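Local atomic coordinates of putative S-adenosylmethionine-dependent methyltransferase (Bacteroides thetaiotaomicron, PDB entry 1WYZ), a protein that is a putative methyltransferase of the RsmI-like family that probably transfers methyl groups from S-adenosylmethionine. Residues A[25-28]-A[29-32]; A[71-74]-A[75-78]; A[179-182]-A[183-187]. All coordinates share one frame; numbering follows the deposited sequence.

How the interactions relate
The three contacts are local and come in series along the chain. Interaction 1 lies at helix 24-29 and the loop before strand 34-37. Interaction 2 follows in helix 70-81. Both pack around the parallel sheet that includes strands 5-8, 34-37 and 86-89. Their centres are 22 Å apart, and their nearest atoms about 10 Å. Interaction 3 lies in helix 178-188, against the mixed sheet that includes strands 168-173 and 228-233. Its centre is 43 Å from each of the others, across the chain's centre. The chain thus has two sheet-based halves, consistent with an RsmI-like methyltransferase. Each contact lies in a helix turn that packs on its own half.

Interaction 1 (A[25-28]-A[29-32]); sequences NTEI and IRGI
Thr26 and Arg30 meet one turn apart in the last turn of helix 24-29 and the residues that follow, where the chain heads for strand 34-37 of the parallel sheet. Arg30 CB starts beside the carbonyls of Glu27 and Thr26. CG comes closer to Thr26 O, at 3.2 Å, and CD runs on past the same oxygen. NE passes farther from Thr26 O and nears Thr26 CG2, and CZ and NH2 come to that methyl, with NH2 3.9 Å from Thr26 CG2. The chain is extended from CG to NE, with CG anti to the carbonyl carbon (chi1 -74°). This carries the guanidinium over the Thr26 methyl: CG2 sits 3.7 Å above one face, displaced toward the rim. Arg30 NE makes a salt bridge with Asp51, so this charge is held from outside the turn.

Backbone bonds join the same turn. Ile29 N bonds to Asn25 O at 3.1 Å, and Arg30 N bonds to Thr26 O. Ile29 lays its side chain along the Asn25 carbonyl, with CG1 3.0 Å from Asn25 O and CD1 close by. Its side chain also packs on Leu47 and Val50 of helix 40-50 and on Leu8 of strand 5-8. Cutting Ile29 back to an alanine removes CG1, CG2 and CD1, and would probably open a gap toward helix 40-50 and Leu8. Ile28 CD1 lies 4.1 Å from Ile29 CG1 and also approaches Ile32 CG1. Ile28 O takes two donors. Ile32 N arrives at 3.2 Å, nearly in line with the C=O bond, while Gly31 N stands above the carbonyl plane, 2.8 Å from Ile28 O.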
loop_
_atom_site.group_PDB
_atom_site.type_symbol
_atom_site.label_atom_id
_atom_site.label_comp_id
_atom_site.label_asym_id
_atom_site.label_seq_id
_atom_site.Cartn_x
_atom_site.Cartn_y
_atom_site.Cartn_z
ATOM N N ASN A 25 -1.835 16.580 -4.523
ATOM C CA ASN A 25 -2.625 15.917 -5.549
ATOM C C ASN A 25 -3.605 16.869 -6.217
ATOM O O ASN A 25 -3.919 16.706 -7.393
ATOM C CB ASN A 25 -3.376 14.734 -4.941
ATOM C CG ASN A 25 -2.443 13.704 -4.346
ATOM O OD1 ASN A 25 -1.319 14.023 -3.958
ATOM N ND2 ASN A 25 -2.909 12.466 -4.248
ATOM N N THR A 26 -4.068 17.875 -5.478
ATOM C CA THR A 26 -5.017 18.833 -6.034
ATOM C C THR A 26 -4.297 19.772 -7.003
ATOM O O THR A 26 -4.868 20.209 -8.005
ATOM C CB THR A 26 -5.697 19.685 -4.923
ATOM O OG1 THR A 26 -6.030 18.852 -3.811
ATOM C CG2 THR A 26 -6.985 20.336 -5.449
ATOM N N GLU A 27 -3.042 20.082 -6.702
ATOM C CA GLU A 27 -2.262 20.969 -7.555
ATOM C C GLU A 27 -2.088 20.387 -8.949
ATOM O O GLU A 27 -2.296 21.076 -9.947
ATOM C CB GLU A 27 -0.879 21.230 -6.949
ATOM C CG GLU A 27 -0.877 22.122 -5.717
ATOM C CD GLU A 27 0.515 22.263 -5.130
ATOM O OE1 GLU A 27 1.450 22.581 -5.902
ATOM O OE2 GLU A 27 0.673 22.054 -3.904
ATOM N N ILE A 28 -1.702 19.118 -9.027
ATOM C CA ILE A 28 -1.500 18.524 -10.334
ATOM C C ILE A 28 -2.837 18.214 -11.013
ATOM O O ILE A 28 -2.961 18.297 -12.232
ATOM C CB ILE A 28 -0.578 17.253 -10.262
ATOM C CG1 ILE A 28 -1.325 16.073 -9.672
ATOM C CG2 ILE A 28 0.656 17.537 -9.413
ATOM C CD1 ILE A 28 -2.116 15.255 -10.679
ATOM N N ILE A 29 -3.855 17.881 -10.238
ATOM C CA ILE A 29 -5.137 17.611 -10.868
ATOM C C ILE A 29 -5.593 18.844 -11.652
ATOM O O ILE A 29 -6.092 18.725 -12.771
ATOM C CB ILE A 29 -6.207 17.232 -9.843
ATOM C CG1 ILE A 29 -5.973 15.783 -9.391
ATOM C CG2 ILE A 29 -7.595 17.442 -10.452
ATOM C CD1 ILE A 29 -6.775 15.357 -8.167
ATOM N N ARG A 30 -5.410 20.021 -11.054
ATOM C CA ARG A 30 -5.775 21.286 -11.684
ATOM C C ARG A 30 -5.120 21.420 -13.057
ATOM O O ARG A 30 -5.608 22.151 -13.926
ATOM C CB ARG A 30 -5.338 22.463 -10.806
ATOM C CG ARG A 30 -6.201 22.667 -9.580
ATOM C CD ARG A 30 -5.631 23.714 -8.653
ATOM N NE ARG A 30 -6.445 23.836 -7.447
ATOM C CZ ARG A 30 -5.970 24.172 -6.250
ATOM N NH1 ARG A 30 -4.674 24.424 -6.090
ATOM N NH2 ARG A 30 -6.792 24.241 -5.210
ATOM N N GLY A 31 -4.007 20.717 -13.247
ATOM C CA GLY A 31 -3.307 20.780 -14.514
ATOM C C GLY A 31 -3.875 19.859 -15.574
ATOM O O GLY A 31 -4.113 20.271 -16.710
ATOM N N ILE A 32 -4.100 18.604 -15.201
ATOM C CA ILE A 32 -4.615 17.591 -16.117
ATOM C C ILE A 32 -5.923 17.964 -16.805
ATOM O O ILE A 32 -6.859 18.428 -16.165
ATOM C CB ILE A 32 -4.802 16.271 -15.377
ATOM C CG1 ILE A 32 -3.477 15.876 -14.717
ATOM C CG2 ILE A 32 -5.288 15.204 -16.335
ATOM C CD1 ILE A 32 -2.343 15.406 -15.609
#

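Interaction 2 (A[71-74]-A[75-78]); sequences EDIS and GYLK
Helix 70-81, which flanks the parallel sheet, sets Ile73 against both Tyr76 and Leu77 on the next turn. Tyr76 CG is anti to its carbonyl carbon (chi1 -64°), and this folds the ring back along the helix. One ring face then lies over the backbone oxygen of Asp72, which is 3.4 Å above the ring plane and shifted toward the rim. The ethyl end of Ile73, CD1, touches the ring at Tyr76 CE2, 3.8 Å away. That ethyl group is nearly eclipsed (chi2 2°), which makes its exact position less certain. The methyl branch, Ile73 CG2, meets Leu77 CD1 at 3.9 Å. Ile73 therefore splits its two branches between two partners.

Outside the turn, Ile107 of helix 100-110 touches both Ile73 and Leu77, and the ring of Tyr62 meets that of Tyr76.

The backbone keeps helical i to i+4 bonds. Tyr76 N bonds to Asp72 O at 2.9 Å and Leu77 N to Ile73 O at 3.0 Å. Leu77 N also makes a weak bond to Ser74 O. Asp72 O thus accepts an N-H while also facing the ring of the same tyrosine. Ile73 and Leu77 meet each other and Ile107 through branched carbon chains alone, while their peptide groups bond within the helix.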
loop_
_atom_site.group_PDB
_atom_site.type_symbol
_atom_site.label_atom_id
_atom_site.label_comp_id
_atom_site.label_asym_id
_atom_site.label_seq_id
_atom_site.Cartn_x
_atom_site.Cartn_y
_atom_site.Cartn_z
ATOM N N GLU A 71 -5.254 -1.609 -27.817
ATOM C CA GLU A 71 -5.153 -0.726 -28.974
ATOM C C GLU A 71 -5.847 0.599 -28.649
ATOM O O GLU A 71 -5.286 1.675 -28.865
ATOM C CB GLU A 71 -5.821 -1.381 -30.190
ATOM C CG GLU A 71 -6.129 -0.434 -31.351
ATOM C CD GLU A 71 -4.892 0.215 -31.947
ATOM O OE1 GLU A 71 -4.241 1.020 -31.247
ATOM O OE2 GLU A 71 -4.572 -0.082 -33.117
ATOM N N ASP A 72 -7.068 0.509 -28.125
ATOM C CA ASP A 72 -7.834 1.695 -27.761
ATOM C C ASP A 72 -7.125 2.452 -26.644
ATOM O O ASP A 72 -7.062 3.681 -26.665
ATOM C CB ASP A 72 -9.244 1.303 -27.316
ATOM C CG ASP A 72 -9.975 0.483 -28.358
ATOM O OD1 ASP A 72 -9.975 0.887 -29.546
ATOM O OD2 ASP A 72 -10.563 -0.561 -27.996
ATOM N N ILE A 73 -6.596 1.713 -25.668
ATOM C CA ILE A 73 -5.872 2.323 -24.554
ATOM C C ILE A 73 -4.779 3.215 -25.128
ATOM O O ILE A 73 -4.589 4.354 -24.688
ATOM C CB ILE A 73 -5.199 1.255 -23.661
ATOM C CG1 ILE A 73 -6.255 0.443 -22.919
ATOM C CG2 ILE A 73 -4.262 1.913 -22.652
ATOM C CD1 ILE A 73 -7.701 0.764 -23.197
ATOM N N SER A 74 -4.063 2.683 -26.116
ATOM C CA SER A 74 -2.985 3.416 -26.770
ATOM C C SER A 74 -3.510 4.744 -27.303
ATOM O O SER A 74 -2.854 5.784 -27.170
ATOM C CB SER A 74 -2.413 2.590 -27.920
ATOM O OG SER A 74 -1.278 3.221 -28.474
ATOM N N GLY A 75 -4.695 4.695 -27.912
ATOM C CA GLY A 75 -5.314 5.892 -28.455
ATOM C C GLY A 75 -5.607 6.862 -27.334
ATOM O O GLY A 75 -5.469 8.070 -27.488
ATOM N N TYR A 76 -6.012 6.327 -26.193
ATOM C CA TYR A 76 -6.311 7.167 -25.044
ATOM C C TYR A 76 -5.068 7.904 -24.545
ATOM O O TYR A 76 -5.172 9.003 -23.998
ATOM C CB TYR A 76 -6.866 6.332 -23.893
ATOM C CG TYR A 76 -8.189 5.665 -24.166
ATOM C CD1 TYR A 76 -9.112 6.223 -25.050
ATOM C CD2 TYR A 76 -8.545 4.503 -23.487
ATOM C CE1 TYR A 76 -10.361 5.633 -25.246
ATOM C CE2 TYR A 76 -9.785 3.911 -23.674
ATOM C CZ TYR A 76 -10.688 4.477 -24.552
ATOM O OH TYR A 76 -11.914 3.879 -24.734
ATOM N N LEU A 77 -3.901 7.286 -24.727
ATOM C CA LEU A 77 -2.628 7.854 -24.296
ATOM C C LEU A 77 -2.062 8.925 -25.227
ATOM O O LEU A 77 -1.129 9.639 -24.859
ATOM C CB LEU A 77 -1.591 6.738 -24.128
ATOM C CG LEU A 77 -1.521 5.966 -22.807
ATOM C CD1 LEU A 77 -2.889 5.529 -22.373
ATOM C CD2 LEU A 77 -0.610 4.763 -22.984
ATOM N N LYS A 78 -2.633 9.034 -26.424
ATOM C CA LYS A 78 -2.171 9.996 -27.422
ATOM C C LYS A 78 -1.897 11.393 -26.882
ATOM O O LYS A 78 -0.907 12.024 -27.255
ATOM C CB LYS A 78 -3.163 10.071 -28.588
ATOM C CG LYS A 78 -3.235 8.803 -29.395
ATOM C CD LYS A 78 -4.079 8.962 -30.641
ATOM C CE LYS A 78 -4.074 7.665 -31.441
ATOM N NZ LYS A 78 -4.841 7.754 -32.708
#

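Interaction 3 (A[179-182]-A[183-187]); sequences HKMI and EDILQ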
loop_
_atom_site.group_PDB
_atom_site.type_symbol
_atom_site.label_atom_id
_atom_site.label_comp_id
_atom_site.label_asym_id
_atom_site.label_seq_id
_atom_site.Cartn_x
_atom_site.Cartn_y
_atom_site.Cartn_z
ATOM N N HIS A 179 -20.182 -12.108 6.845
ATOM C CA HIS A 179 -20.389 -13.017 7.951
ATOM C C HIS A 179 -20.164 -14.475 7.568
ATOM O O HIS A 179 -19.739 -15.279 8.397
ATOM C CB HIS A 179 -21.789 -12.835 8.535
ATOM C CG HIS A 179 -21.804 -12.743 10.029
ATOM N ND1 HIS A 179 -21.443 -11.598 10.709
ATOM C CD2 HIS A 179 -22.079 -13.672 10.977
ATOM C CE1 HIS A 179 -21.495 -11.825 12.009
ATOM N NE2 HIS A 179 -21.876 -13.076 12.199
ATOM N N LYS A 180 -20.443 -14.823 6.317
ATOM C CA LYS A 180 -20.240 -16.201 5.889
ATOM C C LYS A 180 -18.747 -16.513 5.820
ATOM O O LYS A 180 -18.333 -17.662 5.986
ATOM C CB LYS A 180 -20.897 -16.452 4.527
ATOM C CG LYS A 180 -20.845 -17.916 4.076
ATOM C CD LYS A 180 -21.597 -18.830 5.037
ATOM C CE LYS A 180 -21.542 -20.284 4.586
ATOM N NZ LYS A 180 -20.161 -20.838 4.643
HETATM N N MSE A 181 -17.944 -15.480 5.580
HETATM C CA MSE A 181 -16.496 -15.644 5.503
HETATM C C MSE A 181 -15.907 -15.886 6.893
HETATM O O MSE A 181 -15.181 -16.859 7.085
HETATM C CB MSE A 181 -15.842 -14.416 4.864
HETATM C CG MSE A 181 -14.310 -14.460 4.853
HETATM SE SE MSE A 181 -13.521 -15.763 3.628
HETATM C CE MSE A 181 -13.397 -17.301 4.776
ATOM N N ILE A 182 -16.222 -15.027 7.864
ATOM C CA ILE A 182 -15.687 -15.231 9.204
ATOM C C ILE A 182 -16.021 -16.640 9.689
ATOM O O ILE A 182 -15.209 -17.287 10.353
ATOM C CB ILE A 182 -16.210 -14.169 10.228
ATOM C CG1 ILE A 182 -17.742 -14.131 10.235
ATOM C CG2 ILE A 182 -15.627 -12.795 9.907
ATOM C CD1 ILE A 182 -18.389 -15.163 11.136
ATOM N N GLU A 183 -17.209 -17.122 9.340
ATOM C CA GLU A 183 -17.626 -18.463 9.724
ATOM C C GLU A 183 -16.651 -19.437 9.091
ATOM O O GLU A 183 -16.209 -20.379 9.737
ATOM C CB GLU A 183 -19.051 -18.763 9.234
ATOM C CG GLU A 183 -19.487 -20.219 9.402
ATOM C CD GLU A 183 -19.750 -20.606 10.855
ATOM O OE1 GLU A 183 -19.152 -19.980 11.765
ATOM O OE2 GLU A 183 -20.546 -21.549 11.082
ATOM N N ASP A 184 -16.306 -19.202 7.828
ATOM C CA ASP A 184 -15.366 -20.080 7.129
ATOM C C ASP A 184 -13.937 -20.049 7.692
ATOM O O ASP A 184 -13.279 -21.095 7.788
ATOM C CB ASP A 184 -15.326 -19.762 5.631
ATOM C CG ASP A 184 -16.538 -20.290 4.892
ATOM O OD1 ASP A 184 -16.953 -21.430 5.173
ATOM O OD2 ASP A 184 -17.070 -19.567 4.023
ATOM N N ILE A 185 -13.466 -18.860 8.060
ATOM C CA ILE A 185 -12.124 -18.718 8.600
ATOM C C ILE A 185 -11.952 -19.502 9.900
ATOM O O ILE A 185 -10.960 -20.220 10.077
ATOM C CB ILE A 185 -11.784 -17.224 8.827
ATOM C CG1 ILE A 185 -11.849 -16.491 7.486
ATOM C CG2 ILE A 185 -10.390 -17.078 9.449
ATOM C CD1 ILE A 185 -10.649 -16.578 6.605
ATOM N N LEU A 186 -12.934 -19.393 10.791
ATOM C CA LEU A 186 -12.876 -20.074 12.081
ATOM C C LEU A 186 -13.183 -21.569 12.038
ATOM O O LEU A 186 -12.931 -22.294 13.006
ATOM C CB LEU A 186 -13.793 -19.365 13.078
ATOM C CG LEU A 186 -15.270 -19.211 12.711
ATOM C CD1 LEU A 186 -16.019 -20.505 13.032
ATOM C CD2 LEU A 186 -15.863 -18.039 13.500
ATOM N N GLN A 187 -13.726 -22.039 10.921
ATOM C CA GLN A 187 -14.003 -23.460 10.789
ATOM C C GLN A 187 -12.765 -24.163 10.246
ATOM O O GLN A 187 -12.375 -25.220 10.740
ATOM C CB GLN A 187 -15.179 -23.710 9.845
ATOM C CG GLN A 187 -16.504 -23.240 10.393
ATOM C CD GLN A 187 -16.859 -23.947 11.672
ATOM O OE1 GLN A 187 -17.623 -23.431 12.484
ATOM N NE2 GLN A 187 -16.311 -25.143 11.859
#
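Lys180 and Asp184 form the charged part of this contact, one turn apart on helix 178-188, which packs against the mixed sheet. Lys180 NZ is 3.3 Å from Asp184 OD1 in a salt bridge. A weak hydrogen bond also joins Lys180 NZ to Asp184 OD2, at 3.4 Å. The lysine chain leaves with CG anti to the backbone N (chi1 -174°), then bends at chi2 and chi4, which turns the ammonium back toward the carboxylate. The stronger partner of Asp184 OD2 is Arg151 of helix 150-165, in a salt bridge.

The apolar contacts involve Met181, Ile182, Ile185 and Leu186. Met181, a selenomethionine, bends its chain so that CE approaches Ile185 CG1 and Asp184 CB; these approaches are too short for their exact lengths to be trusted. Met181 and Ile185 both pack on Leu155 and Phe171. Ile182 CD1 reaches Leu186 CD2 loosely at 4.5 Å, and Leu186 CG lies close to Ile182 O.

Backbone bonds complete the turn. Ile185 N meets Met181 O at 2.8 Å. Leu186 N bonds to Ile182 O at 3.1 Å, and Asp184 N to Lys180 O.

Asp184 OD2 also lies 3.0 Å from Lys180 O, an acceptor it cannot bond as a carboxylate. The two cations probably offset this and favour the charged form. The Arg151 bridge links helix 178-188 to helix 150-165; the Lys180 bridge stays within one turn.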